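Local coordinates for glutamyl-tRNA(Gln) amidotransferase subunit B, mitochondrial (Saccharomyces cerevisiae, PDB 4N0H), which is a subunit of a mitochondrial amidotransferase complex and contains the catalytic domain that defines the GatB/GatE family, at residues B[186-189]-B[190-194]; B[299-302]-B[303-307]; B[37-40]-B[41-44]; B[49-53]-B[54-58]. All coordinates share one frame; numbering follows the deposited sequence. Where two conformers were deposited one is given.

Interaction 1: residues B[186-189]-B[190-194]; sequences AFIK and KYQNL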
ATOM      1  N   ALA B 186      13.566  -7.392 -40.341  1.00 51.82           N
ATOM      2  CA  ALA B 186      12.736  -8.576 -40.542  1.00 46.87           C
ATOM      3  C   ALA B 186      12.004  -8.989 -39.264  1.00 45.40           C
ATOM      4  O   ALA B 186      10.872  -9.471 -39.316  1.00 44.45           O
ATOM      5  CB  ALA B 186      13.574  -9.732 -41.070  1.00 42.93           C
ATOM      6  N   PHE B 187      12.657  -8.803 -38.120  1.00 44.52           N
ATOM      7  CA  PHE B 187      12.065  -9.160 -36.832  1.00 43.21           C
ATOM      8  C   PHE B 187      10.893  -8.245 -36.479  1.00 44.95           C
ATOM      9  O   PHE B 187       9.817  -8.713 -36.108  1.00 45.97           O
ATOM     10  CB  PHE B 187      13.123  -9.110 -35.729  1.00 43.10           C
ATOM     11  CG  PHE B 187      12.601  -9.478 -34.369  1.00 44.69           C
ATOM     12  CD1 PHE B 187      12.609 -10.798 -33.945  1.00 41.56           C
ATOM     13  CD2 PHE B 187      12.111  -8.504 -33.510  1.00 44.47           C
ATOM     14  CE1 PHE B 187      12.131 -11.140 -32.690  1.00 45.78           C
ATOM     15  CE2 PHE B 187      11.630  -8.839 -32.256  1.00 43.75           C
ATOM     16  CZ  PHE B 187      11.639 -10.157 -31.845  1.00 42.58           C
ATOM     17  N   ILE B 188      11.118  -6.938 -36.582  1.00 45.47           N
ATOM     18  CA  ILE B 188      10.085  -5.949 -36.301  1.00 43.96           C
ATOM     19  C   ILE B 188       8.869  -6.192 -37.185  1.00 41.72           C
ATOM     20  O   ILE B 188       7.730  -6.126 -36.727  1.00 39.42           O
ATOM     21  CB  ILE B 188      10.615  -4.522 -36.525  1.00 45.95           C
ATOM     22  CG1 ILE B 188      11.727  -4.210 -35.521  1.00 44.97           C
ATOM     23  CG2 ILE B 188       9.492  -3.505 -36.412  1.00 44.83           C
ATOM     24  CD1 ILE B 188      12.374  -2.862 -35.730  1.00 49.70           C
ATOM     25  N   LYS B 189       9.127  -6.500 -38.452  1.00 43.17           N
ATOM     26  CA  LYS B 189       8.070  -6.784 -39.415  1.00 43.15           C
ATOM     27  C   LYS B 189       7.247  -8.003 -39.006  1.00 42.69           C
ATOM     28  O   LYS B 189       6.018  -7.962 -39.025  1.00 39.98           O
ATOM     29  CB  LYS B 189       8.675  -7.013 -40.803  1.00 48.88           C
ATOM     30  CG  LYS B 189       7.665  -7.029 -41.934  1.00 54.17           C
ATOM     31  CD  LYS B 189       8.272  -7.646 -43.189  1.00 64.69           C
ATOM     32  CE  LYS B 189       7.578  -7.152 -44.448  1.00 70.50           C
ATOM     33  NZ  LYS B 189       7.900  -5.722 -44.723  1.00 73.40           N
ATOM     34  N   LYS B 190       7.926  -9.084 -38.634  1.00 46.19           N
ATOM     35  CA  LYS B 190       7.235 -10.311 -38.245  1.00 44.90           C
ATOM     36  C   LYS B 190       6.544 -10.164 -36.889  1.00 40.97           C
ATOM     37  O   LYS B 190       5.453 -10.695 -36.679  1.00 43.16           O
ATOM     38  CB  LYS B 190       8.189 -11.510 -38.223  1.00 47.98           C
ATOM     39  CG  LYS B 190       7.485 -12.832 -37.944  1.00 53.78           C
ATOM     40  CD  LYS B 190       8.428 -14.025 -38.029  1.00 60.69           C
ATOM     41  CE  LYS B 190       9.048 -14.143 -39.407  1.00 66.62           C
ATOM     42  NZ  LYS B 190       9.535 -15.523 -39.697  1.00 69.34           N
ATOM     43  N   TYR B 191       7.182  -9.449 -35.970  1.00 37.53           N
ATOM     44  CA  TYR B 191       6.578  -9.227 -34.661  1.00 38.35           C
ATOM     45  C   TYR B 191       5.283  -8.428 -34.790  1.00 39.03           C
ATOM     46  O   TYR B 191       4.296  -8.723 -34.114  1.00 36.57           O
ATOM     47  CB  TYR B 191       7.548  -8.529 -33.708  1.00 35.92           C
ATOM     48  CG  TYR B 191       7.030  -8.457 -32.290  1.00 36.83           C
ATOM     49  CD1 TYR B 191       6.740  -9.618 -31.581  1.00 35.13           C
ATOM     50  CD2 TYR B 191       6.828  -7.235 -31.660  1.00 36.14           C
ATOM     51  CE1 TYR B 191       6.263  -9.567 -30.289  1.00 37.02           C
ATOM     52  CE2 TYR B 191       6.352  -7.173 -30.359  1.00 38.81           C
ATOM     53  CZ  TYR B 191       6.070  -8.346 -29.681  1.00 36.92           C
ATOM     54  OH  TYR B 191       5.597  -8.306 -28.392  1.00 40.05           O
ATOM     55  N   GLN B 192       5.295  -7.423 -35.665  1.00 39.22           N
ATOM     56  CA  GLN B 192       4.100  -6.641 -35.969  1.00 36.32           C
ATOM     57  C   GLN B 192       2.981  -7.541 -36.478  1.00 37.84           C
ATOM     58  O   GLN B 192       1.853  -7.478 -35.990  1.00 39.29           O
ATOM     59  CB  GLN B 192       4.400  -5.573 -37.024  1.00 37.83           C
ATOM     60  CG  GLN B 192       5.024  -4.305 -36.490  1.00 41.96           C
ATOM     61  CD  GLN B 192       5.152  -3.240 -37.562  1.00 50.00           C
ATOM     62  OE1 GLN B 192       5.966  -3.361 -38.476  1.00 56.55           O
ATOM     63  NE2 GLN B 192       4.337  -2.195 -37.461  1.00 47.80           N
ATOM     64  N   ASN B 193       3.298  -8.368 -37.470  1.00 36.99           N
ATOM     65  CA  ASN B 193       2.330  -9.318 -38.005  1.00 38.78           C
ATOM     66  C   ASN B 193       1.778 -10.273 -36.952  1.00 37.94           C
ATOM     67  O   ASN B 193       0.578 -10.549 -36.922  1.00 38.33           O
ATOM     68  CB  ASN B 193       2.943 -10.113 -39.154  1.00 47.86           C
ATOM     69  CG  ASN B 193       2.627  -9.510 -40.496  1.00 60.55           C
ATOM     70  OD1 ASN B 193       3.252  -8.534 -40.916  1.00 63.03           O
ATOM     71  ND2 ASN B 193       1.643 -10.083 -41.180  1.00 66.62           N
ATOM     72  N   LEU B 194       2.656 -10.768 -36.088  1.00 35.59           N
ATOM     73  CA  LEU B 194       2.257 -11.689 -35.027  1.00 35.60           C
ATOM     74  C   LEU B 194       1.228 -11.088 -34.060  1.00 34.09           C
ATOM     75  O   LEU B 194       0.192 -11.699 -33.795  1.00 32.13           O
ATOM     76  CB  LEU B 194       3.480 -12.172 -34.239  1.00 34.91           C
ATOM     77  CG  LEU B 194       3.163 -13.146 -33.099  1.00 34.73           C
ATOM     78  CD1 LEU B 194       2.692 -14.480 -33.659  1.00 33.86           C
ATOM     79  CD2 LEU B 194       4.360 -13.333 -32.175  1.00 32.57           C
TER
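Phe187 and Tyr191 both turn CG anti to their own backbone N (chi1 -179° and -172°), which sends the two rings out along the same flank of the helix, one turn apart. The Phe187 ring reaches forward far enough for CE2 to lie 4.3 Å from Tyr191 CB, meeting it obliquely, while that CB also packs 3.3 Å from Phe187 O. Bulky, flat side chains suit this flank because it is pressed into the core: Phe187 rests on Leu18 and Ile20 of strand 14-23 and meets Phe178 edge-to-face, and Tyr191 leans on Ile20 and on Leu74 of helix 65-78.

Gln192 follows a different course. Its CG swings back beside the backbone N (chi1 -82°) and comes within 3.3 Å of Ile188 O, from where the extended chain passes obliquely by Ile188, OE1 lying 4.1 Å from Ile188 CG2. The amide nitrogen NE2 is used elsewhere, as a donor to Gly203 O. Lys190 likewise spends its charge outside the turn, in a salt bridge to Asp124 and a hydrogen bond to Asn118 O, so its long aliphatic stem carries NZ out to both partners.

The backbone beneath supplies four successive bonds. Tyr191 N to Phe187 O is the shortest, at 2.7 Å; Gln192 N to Ile188 O measures 3.0 Å, and Asn193 N to Lys189 O 3.2 Å. Residues spaced four apart on an inward-facing flank, with lysine and amide groups on the outer side, are the hallmark of an amphipathic alpha-helix lying against a beta-sheet.

Interaction 2: residues B[299-302]-B[303-307]; sequences DVIS and GVRGL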
ATOM      1  N   ASP B 299      -3.791 -25.660 -16.361  1.00 28.71           N
ATOM      2  CA  ASP B 299      -4.838 -25.770 -17.379  1.00 31.31           C
ATOM      3  C   ASP B 299      -5.099 -24.460 -18.129  1.00 33.48           C
ATOM      4  O   ASP B 299      -5.852 -24.436 -19.103  1.00 33.49           O
ATOM      5  CB  ASP B 299      -6.143 -26.342 -16.802  1.00 35.49           C
ATOM      6  CG  ASP B 299      -6.836 -25.398 -15.822  1.00 41.73           C
ATOM      7  OD1 ASP B 299      -7.825 -25.836 -15.194  1.00 44.89           O
ATOM      8  OD2 ASP B 299      -6.416 -24.230 -15.671  1.00 37.48           O
ATOM      9  N   VAL B 300      -4.498 -23.373 -17.655  1.00 32.02           N
ATOM     10  CA  VAL B 300      -4.577 -22.106 -18.375  1.00 27.20           C
ATOM     11  C   VAL B 300      -3.741 -22.228 -19.649  1.00 28.16           C
ATOM     12  O   VAL B 300      -4.134 -21.746 -20.710  1.00 33.12           O
ATOM     13  CB  VAL B 300      -4.090 -20.915 -17.519  1.00 27.66           C
ATOM     14  CG1 VAL B 300      -4.143 -19.620 -18.319  1.00 25.10           C
ATOM     15  CG2 VAL B 300      -4.933 -20.783 -16.262  1.00 27.32           C
ATOM     16  N   ILE B 301      -2.598 -22.901 -19.533  1.00 27.26           N
ATOM     17  CA  ILE B 301      -1.718 -23.147 -20.673  1.00 31.75           C
ATOM     18  C   ILE B 301      -2.412 -23.945 -21.774  1.00 32.78           C
ATOM     19  O   ILE B 301      -2.466 -23.512 -22.925  1.00 35.43           O
ATOM     20  CB  ILE B 301      -0.461 -23.918 -20.259  1.00 33.69           C
ATOM     21  CG1 ILE B 301       0.230 -23.231 -19.082  1.00 41.55           C
ATOM     22  CG2 ILE B 301       0.482 -24.051 -21.442  1.00 35.21           C
ATOM     23  CD1 ILE B 301       1.060 -22.035 -19.478  1.00 41.93           C
ATOM     24  N   SER B 302      -2.943 -25.113 -21.422  1.00 34.86           N
ATOM     25  CA  SER B 302      -3.643 -25.942 -22.400  1.00 38.70           C
ATOM     26  C   SER B 302      -4.931 -25.283 -22.893  1.00 36.22           C
ATOM     27  O   SER B 302      -5.284 -25.405 -24.060  1.00 36.05           O
ATOM     28  CB  SER B 302      -3.934 -27.337 -21.834  1.00 45.97           C
ATOM     29  OG  SER B 302      -4.452 -27.250 -20.516  1.00 53.43           O
ATOM     30  N   GLY B 303      -5.623 -24.578 -22.003  1.00 38.86           N
ATOM     31  CA  GLY B 303      -6.855 -23.897 -22.365  1.00 38.34           C
ATOM     32  C   GLY B 303      -6.659 -22.841 -23.439  1.00 34.19           C
ATOM     33  O   GLY B 303      -7.331 -22.857 -24.473  1.00 32.03           O
ATOM     34  N   VAL B 304      -5.728 -21.922 -23.193  1.00 33.03           N
ATOM     35  CA  VAL B 304      -5.426 -20.848 -24.138  1.00 31.14           C
ATOM     36  C   VAL B 304      -4.825 -21.404 -25.434  1.00 29.98           C
ATOM     37  O   VAL B 304      -5.018 -20.838 -26.511  1.00 31.71           O
ATOM     38  CB  VAL B 304      -4.495 -19.780 -23.493  1.00 27.93           C
ATOM     39  CG1 VAL B 304      -4.078 -18.718 -24.500  1.00 30.72           C
ATOM     40  CG2 VAL B 304      -5.190 -19.130 -22.303  1.00 26.62           C
ATOM     41  N   ARG B 305      -4.105 -22.517 -25.326  0.50 31.96           N
ATOM     42  CA  ARG B 305      -3.516 -23.165 -26.499  0.50 33.52           C
ATOM     43  C   ARG B 305      -4.580 -23.515 -27.534  0.50 36.18           C
ATOM     44  O   ARG B 305      -4.366 -23.361 -28.738  0.50 37.34           O
ATOM     45  CB  ARG B 305      -2.752 -24.429 -26.095  0.50 32.71           C
ATOM     46  CG  ARG B 305      -1.278 -24.403 -26.463  0.50 33.71           C
ATOM     47  CD  ARG B 305      -0.537 -25.627 -25.940  0.50 33.07           C
ATOM     48  NE  ARG B 305       0.908 -25.408 -25.931  0.50 31.99           N
ATOM     49  CZ  ARG B 305       1.702 -25.715 -24.911  0.50 32.68           C
ATOM     50  NH1 ARG B 305       1.195 -26.265 -23.819  0.50 36.74           N
ATOM     51  NH2 ARG B 305       3.004 -25.474 -24.981  0.50 33.49           N
ATOM     52  N   GLY B 306      -5.730 -23.975 -27.057  1.00 36.78           N
ATOM     53  CA  GLY B 306      -6.813 -24.358 -27.945  1.00 42.78           C
ATOM     54  C   GLY B 306      -7.476 -23.182 -28.633  1.00 47.84           C
ATOM     55  O   GLY B 306      -8.139 -23.342 -29.656  1.00 53.02           O
ATOM     56  N   LEU B 307      -7.292 -21.992 -28.075  1.00 45.52           N
ATOM     57  CA  LEU B 307      -7.943 -20.798 -28.599  1.00 49.53           C
ATOM     58  C   LEU B 307      -7.004 -20.011 -29.528  1.00 48.58           C
ATOM     59  O   LEU B 307      -7.375 -18.976 -30.083  1.00 53.17           O
ATOM     60  CB  LEU B 307      -8.521 -19.971 -27.433  1.00 52.37           C
ATOM     61  CG  LEU B 307      -8.182 -18.545 -26.981  1.00 59.00           C
ATOM     62  CD1 LEU B 307      -8.865 -18.285 -25.633  1.00 55.26           C
ATOM     63  CD2 LEU B 307      -6.694 -18.271 -26.854  1.00 64.08           C
TER
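The short helix 298-306, close to the C-terminal end of the modelled chain, owes its inward face to Val300 and Val304, two valines one turn apart. They lie side by side and point the same way, and Val300 CG1 touches Val304 CG2 at 4.1 Å. Val300 reaches that position because its CG1 is anti to the backbone N (chi1 178°), whereas on Val304 the branch beside the N does the touching; this same CG2 also settles 3.2 Å from Val300 O. Branched, compact valines suit a face shared between helix 65-78, through Met72 and Leu76, and the neighbouring subunit F, through its Leu110 and Tyr112.

Around the helix the backbone bonds differ in quality. Val304 N to Val300 O is nearly straight, with an N-H...O angle of 170° over 3.0 Å. Gly303 N reaches Asp299 O at 2.9 Å but from above the carbonyl plane, and glycine presents no side chain beside this oxygen. The same oxygen receives a weak bond from Ser302 OG at 3.4 Å, a usual way for an exposed serine to occupy its hydroxyl on a helix. By Gly306 the ladder is fading: its N lies 3.4 Å from Ser302 O, again a weak bond.

Ile301 and Arg305 run alongside each other on an adjoining flank, where Ile301 touches Met72 and Arg305 is exposed, though Arg305 has two conformers and its guanidinium contact is doubtful. Asp299 OD2 accepts from Tyr112 N of subunit F. With valines against helix 65-78 and subunit F and its other side exposed, this is a short amphipathic helix at a subunit interface.

Interaction 3: residues B[37-40]-B[41-44]; sequences SATS and LVDA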
ATOM      1  N   SER B  37      -9.160   3.471 -25.173  1.00 28.18           N
ATOM      2  CA  SER B  37      -9.634   4.049 -26.429  1.00 30.08           C
ATOM      3  C   SER B  37      -8.696   3.837 -27.614  1.00 35.83           C
ATOM      4  O   SER B  37      -7.478   3.969 -27.495  1.00 37.68           O
ATOM      5  CB  SER B  37      -9.920   5.541 -26.260  1.00 31.87           C
ATOM      6  OG  SER B  37     -10.423   6.096 -27.464  1.00 32.23           O
ATOM      7  N   ALA B  38      -9.284   3.527 -28.764  1.00 40.36           N
ATOM      8  CA  ALA B  38      -8.526   3.338 -29.993  1.00 42.79           C
ATOM      9  C   ALA B  38      -8.410   4.647 -30.777  1.00 45.97           C
ATOM     10  O   ALA B  38      -7.712   4.715 -31.788  1.00 50.60           O
ATOM     11  CB  ALA B  38      -9.178   2.256 -30.856  1.00 41.24           C
ATOM     12  N   THR B  39      -9.098   5.683 -30.304  1.00 44.40           N
ATOM     13  CA  THR B  39      -9.142   6.961 -31.009  1.00 41.85           C
ATOM     14  C   THR B  39      -8.602   8.109 -30.160  1.00 40.72           C
ATOM     15  O   THR B  39      -9.230   9.161 -30.058  1.00 37.35           O
ATOM     16  CB  THR B  39     -10.583   7.307 -31.428  1.00 43.92           C
ATOM     17  OG1 THR B  39     -11.421   7.343 -30.267  1.00 41.41           O
ATOM     18  CG2 THR B  39     -11.121   6.266 -32.402  1.00 45.11           C
ATOM     19  N   SER B  40      -7.428   7.908 -29.570  1.00 42.28           N
ATOM     20  CA  SER B  40      -6.889   8.847 -28.587  1.00 42.89           C
ATOM     21  C   SER B  40      -6.642  10.252 -29.137  1.00 39.64           C
ATOM     22  O   SER B  40      -6.704  11.232 -28.399  1.00 38.47           O
ATOM     23  CB  SER B  40      -5.596   8.296 -27.979  1.00 45.43           C
ATOM     24  OG  SER B  40      -4.543   8.327 -28.929  1.00 49.96           O
ATOM     25  N   LEU B  41      -6.367  10.352 -30.432  1.00 37.97           N
ATOM     26  CA  LEU B  41      -6.043  11.644 -31.035  1.00 37.89           C
ATOM     27  C   LEU B  41      -7.247  12.579 -31.159  1.00 37.51           C
ATOM     28  O   LEU B  41      -7.096  13.802 -31.116  1.00 36.54           O
ATOM     29  CB  LEU B  41      -5.377  11.449 -32.399  1.00 41.53           C
ATOM     30  CG  LEU B  41      -3.957  10.887 -32.378  1.00 44.21           C
ATOM     31  CD1 LEU B  41      -3.514  10.479 -33.774  1.00 46.29           C
ATOM     32  CD2 LEU B  41      -3.007  11.918 -31.795  1.00 46.48           C
ATOM     33  N   VAL B  42      -8.439  12.010 -31.311  1.00 34.38           N
ATOM     34  CA  VAL B  42      -9.645  12.824 -31.446  1.00 32.92           C
ATOM     35  C   VAL B  42     -10.389  12.985 -30.122  1.00 31.01           C
ATOM     36  O   VAL B  42     -11.144  13.941 -29.946  1.00 32.54           O
ATOM     37  CB  VAL B  42     -10.609  12.276 -32.532  1.00 43.04           C
ATOM     38  CG1 VAL B  42      -9.926  12.263 -33.891  1.00 47.12           C
ATOM     39  CG2 VAL B  42     -11.107  10.888 -32.168  1.00 45.84           C
ATOM     40  N   ASP B  43     -10.165  12.058 -29.193  1.00 32.06           N
ATOM     41  CA  ASP B  43     -10.838  12.083 -27.894  1.00 32.98           C
ATOM     42  C   ASP B  43     -10.609  13.373 -27.119  1.00 32.49           C
ATOM     43  O   ASP B  43      -9.516  13.939 -27.151  1.00 35.34           O
ATOM     44  CB  ASP B  43     -10.353  10.929 -27.014  1.00 35.11           C
ATOM     45  CG  ASP B  43     -10.818   9.576 -27.505  1.00 40.35           C
ATOM     46  OD1 ASP B  43     -11.731   9.514 -28.356  1.00 40.97           O
ATOM     47  OD2 ASP B  43     -10.264   8.568 -27.021  1.00 38.40           O
ATOM     48  N   ALA B  44     -11.636  13.821 -26.404  1.00 31.58           N
ATOM     49  CA  ALA B  44     -11.478  14.923 -25.466  1.00 33.94           C
ATOM     50  C   ALA B  44     -10.565  14.445 -24.343  1.00 33.80           C
ATOM     51  O   ALA B  44     -10.669  13.301 -23.907  1.00 31.82           O
ATOM     52  CB  ALA B  44     -12.828  15.361 -24.910  1.00 33.24           C
TER
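Leu41 continues the helix-like backbone angles of Ser40, and together they bring the following Val42 and Asp43 back onto Thr39 O. Val42 comes next. Its N donates to Thr39 O at 3.2 Å, approaching from well above the carbonyl plane. Its chi1 of -61° puts CG1 anti to the carbonyl carbon and leaves CG2 between the backbone N and the carbonyl carbon, where it rests 3.7 Å from Thr39 CB, so two beta-branched side chains meet by their methyl and methine groups.

Asp43 gives the same oxygen a second, better aligned bond, Asp43 N to Thr39 O at 3.2 Å. Its carboxylate then folds back over the loop and takes two hydroxyls, one on each oxygen. Ser37 OG donates to Asp43 OD2 on the syn lone pair in a short 2.5 Å bond; Thr39 OG1 donates to Asp43 OD1 at 2.9 Å, also on the syn side but tilted from the plane. Ser37 OG in turn accepts from Thr39 N at 3.2 Å, an ST turn, and is thus gripped from both directions. Small hydroxyl residues fit here because their donors sit close to the backbone. Asp43 also packs against His48, and beyond it Ala44 O accepts from Asn163 ND2.

Interaction 4: residues B[49-53]-B[54-58]; sequences TSYYD and IALPG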
ATOM      1  N   THR B  49     -11.220   8.347 -17.996  1.00 27.43           N
ATOM      2  CA  THR B  49     -10.438   8.279 -16.768  1.00 29.88           C
ATOM      3  C   THR B  49     -11.286   8.018 -15.524  1.00 30.83           C
ATOM      4  O   THR B  49     -12.147   8.820 -15.159  1.00 31.30           O
ATOM      5  CB  THR B  49      -9.653   9.589 -16.543  1.00 28.72           C
ATOM      6  OG1 THR B  49     -10.554  10.696 -16.608  1.00 32.78           O
ATOM      7  CG2 THR B  49      -8.569   9.767 -17.598  1.00 26.85           C
ATOM      8  N   SER B  50     -11.019   6.898 -14.865  1.00 30.28           N
ATOM      9  CA  SER B  50     -11.683   6.557 -13.611  1.00 25.24           C
ATOM     10  C   SER B  50     -11.093   7.336 -12.443  1.00 24.67           C
ATOM     11  O   SER B  50     -10.113   8.067 -12.604  1.00 25.80           O
ATOM     12  CB  SER B  50     -11.519   5.063 -13.345  1.00 23.93           C
ATOM     13  OG  SER B  50     -10.137   4.732 -13.330  1.00 26.83           O
ATOM     14  N   TYR B  51     -11.694   7.176 -11.266  1.00 22.27           N
ATOM     15  CA  TYR B  51     -11.121   7.715 -10.044  1.00 22.18           C
ATOM     16  C   TYR B  51      -9.692   7.206  -9.880  1.00 25.45           C
ATOM     17  O   TYR B  51      -8.795   7.959  -9.494  1.00 22.18           O
ATOM     18  CB  TYR B  51     -11.959   7.320  -8.821  1.00 20.45           C
ATOM     19  CG  TYR B  51     -13.392   7.814  -8.843  1.00 28.34           C
ATOM     20  CD1 TYR B  51     -13.727   9.041  -9.413  1.00 29.50           C
ATOM     21  CD2 TYR B  51     -14.411   7.050  -8.291  1.00 27.79           C
ATOM     22  CE1 TYR B  51     -15.044   9.490  -9.426  1.00 29.57           C
ATOM     23  CE2 TYR B  51     -15.720   7.482  -8.302  1.00 30.70           C
ATOM     24  CZ  TYR B  51     -16.035   8.698  -8.867  1.00 33.84           C
ATOM     25  OH  TYR B  51     -17.348   9.110  -8.864  1.00 36.42           O
ATOM     26  N   TYR B  52      -9.480   5.927 -10.182  1.00 22.59           N
ATOM     27  CA  TYR B  52      -8.146   5.337 -10.072  1.00 26.12           C
ATOM     28  C   TYR B  52      -7.151   5.943 -11.061  1.00 24.43           C
ATOM     29  O   TYR B  52      -5.996   6.177 -10.711  1.00 21.94           O
ATOM     30  CB  TYR B  52      -8.183   3.815 -10.257  1.00 24.32           C
ATOM     31  CG  TYR B  52      -6.801   3.207 -10.368  1.00 24.21           C
ATOM     32  CD1 TYR B  52      -6.051   2.928  -9.232  1.00 20.08           C
ATOM     33  CD2 TYR B  52      -6.241   2.933 -11.610  1.00 24.63           C
ATOM     34  CE1 TYR B  52      -4.775   2.387  -9.332  1.00 19.58           C
ATOM     35  CE2 TYR B  52      -4.972   2.400 -11.721  1.00 25.21           C
ATOM     36  CZ  TYR B  52      -4.248   2.122 -10.582  1.00 25.23           C
ATOM     37  OH  TYR B  52      -2.989   1.583 -10.704  1.00 29.00           O
ATOM     38  N   ASP B  53      -7.593   6.181 -12.294  1.00 23.98           N
ATOM     39  CA  ASP B  53      -6.710   6.735 -13.325  1.00 20.49           C
ATOM     40  C   ASP B  53      -6.166   8.108 -12.911  1.00 23.84           C
ATOM     41  O   ASP B  53      -5.055   8.484 -13.278  1.00 20.37           O
ATOM     42  CB  ASP B  53      -7.433   6.851 -14.671  1.00 21.70           C
ATOM     43  CG  ASP B  53      -7.768   5.501 -15.282  1.00 26.95           C
ATOM     44  OD1 ASP B  53      -7.153   4.484 -14.893  1.00 27.25           O
ATOM     45  OD2 ASP B  53      -8.655   5.459 -16.161  1.00 24.74           O
ATOM     46  N   ILE B  54      -6.959   8.849 -12.144  1.00 22.38           N
ATOM     47  CA  ILE B  54      -6.562  10.176 -11.684  1.00 21.05           C
ATOM     48  C   ILE B  54      -5.823  10.064 -10.338  1.00 25.01           C
ATOM     49  O   ILE B  54      -5.399  11.067  -9.749  1.00 23.74           O
ATOM     50  CB  ILE B  54      -7.792  11.121 -11.614  1.00 26.01           C
ATOM     51  CG1 ILE B  54      -8.593  11.033 -12.916  1.00 24.21           C
ATOM     52  CG2 ILE B  54      -7.387  12.577 -11.370  1.00 27.41           C
ATOM     53  CD1 ILE B  54      -7.807  11.462 -14.136  1.00 27.43           C
ATOM     54  N   ALA B  55      -5.660   8.826  -9.875  1.00 26.86           N
ATOM     55  CA  ALA B  55      -4.976   8.529  -8.612  1.00 26.46           C
ATOM     56  C   ALA B  55      -5.581   9.266  -7.414  1.00 22.58           C
ATOM     57  O   ALA B  55      -4.861   9.751  -6.542  1.00 24.11           O
ATOM     58  CB  ALA B  55      -3.476   8.806  -8.723  1.00 26.86           C
ATOM     59  N   LEU B  56      -6.907   9.350  -7.383  1.00 21.52           N
ATOM     60  CA  LEU B  56      -7.609   9.969  -6.259  1.00 21.76           C
ATOM     61  C   LEU B  56      -7.254   9.235  -4.965  1.00 24.01           C
ATOM     62  O   LEU B  56      -7.054   8.024  -4.985  1.00 23.14           O
ATOM     63  CB  LEU B  56      -9.119   9.924  -6.495  1.00 21.91           C
ATOM     64  CG  LEU B  56      -9.778  11.171  -7.096  1.00 31.93           C
ATOM     65  CD1 LEU B  56      -8.869  11.884  -8.074  1.00 31.67           C
ATOM     66  CD2 LEU B  56     -11.101  10.819  -7.757  1.00 25.93           C
ATOM     67  N   PRO B  57      -7.144   9.974  -3.848  1.00 26.77           N
ATOM     68  CA  PRO B  57      -6.877   9.349  -2.546  1.00 23.34           C
ATOM     69  C   PRO B  57      -7.858   8.208  -2.278  1.00 24.34           C
ATOM     70  O   PRO B  57      -9.055   8.355  -2.522  1.00 27.43           O
ATOM     71  CB  PRO B  57      -7.097  10.496  -1.562  1.00 23.78           C
ATOM     72  CG  PRO B  57      -6.755  11.738  -2.365  1.00 19.61           C
ATOM     73  CD  PRO B  57      -7.205  11.448  -3.763  1.00 22.60           C
ATOM     74  N   GLY B  58      -7.347   7.068  -1.827  1.00 25.64           N
ATOM     75  CA  GLY B  58      -8.200   5.939  -1.498  1.00 21.93           C
ATOM     76  C   GLY B  58      -8.580   5.000  -2.634  1.00 21.93           C
ATOM     77  O   GLY B  58      -9.251   3.991  -2.395  1.00 23.60           O
TER
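Tyr51 and Leu56 pack against each other obliquely, with Leu56 CD2 3.6 Å from Tyr51 CD1, while Ile54 CD1 lies 3.6 Å from Thr49 CB. Ile54 gets there with CG1 beside its backbone N (chi1 -49°), which also brings CG1 against Ser50 O. Large side chains with apolar surface suit both places, since the turn is buried between chains: Trp135 of subunit F meets Tyr51 edge-to-face and packs on Ile54, and an aromatic side chain of another protein stacks on Tyr51.

Behind these contacts the backbone closes tightly. Leu56 N reaches Tyr51 O at 3.2 Å with a nearly straight N-H...O angle of 169°, and Ala55 N reaches Tyr52 O at 2.8 Å in a type I turn. Ala55 takes the left-handed conformation (phi 55°) that a Schellman motif needs, a place more often filled by glycine.

Further out, Ser50 and Asp53 fix the start: Asp53 N donates to Ser50 OG at 3.1 Å and Ser50 N to Asp53 OD2 at 3.1 Å. OD2 is also held by Lys29 and Ser34, so the carboxylate is probably well stabilised as an anion. This is a helix-like turn outside any regular helix, opened by a capping box and closed by a Schellman motif.

Overall arrangement
From the N terminus, strand 14-23 leads into a long connection to helix 65-78, and this holds interaction 3 and then interaction 4, whose nearest atoms are about 8 Å apart. Interaction 1 follows on helix 181-197, on the other side of the chain's centre from interaction 4, with about 36 Å between their centres. Interaction 2, on helix 298-306, comes last. All four are local and lie in series, so none nests or crosses; each closes only its own turn. Helix 65-78 links two of them, since interactions 1 and 2 both pack on it. Interactions 2 and 4 also face subunit F, whereas interactions 1 and 3 touch no other protein chain.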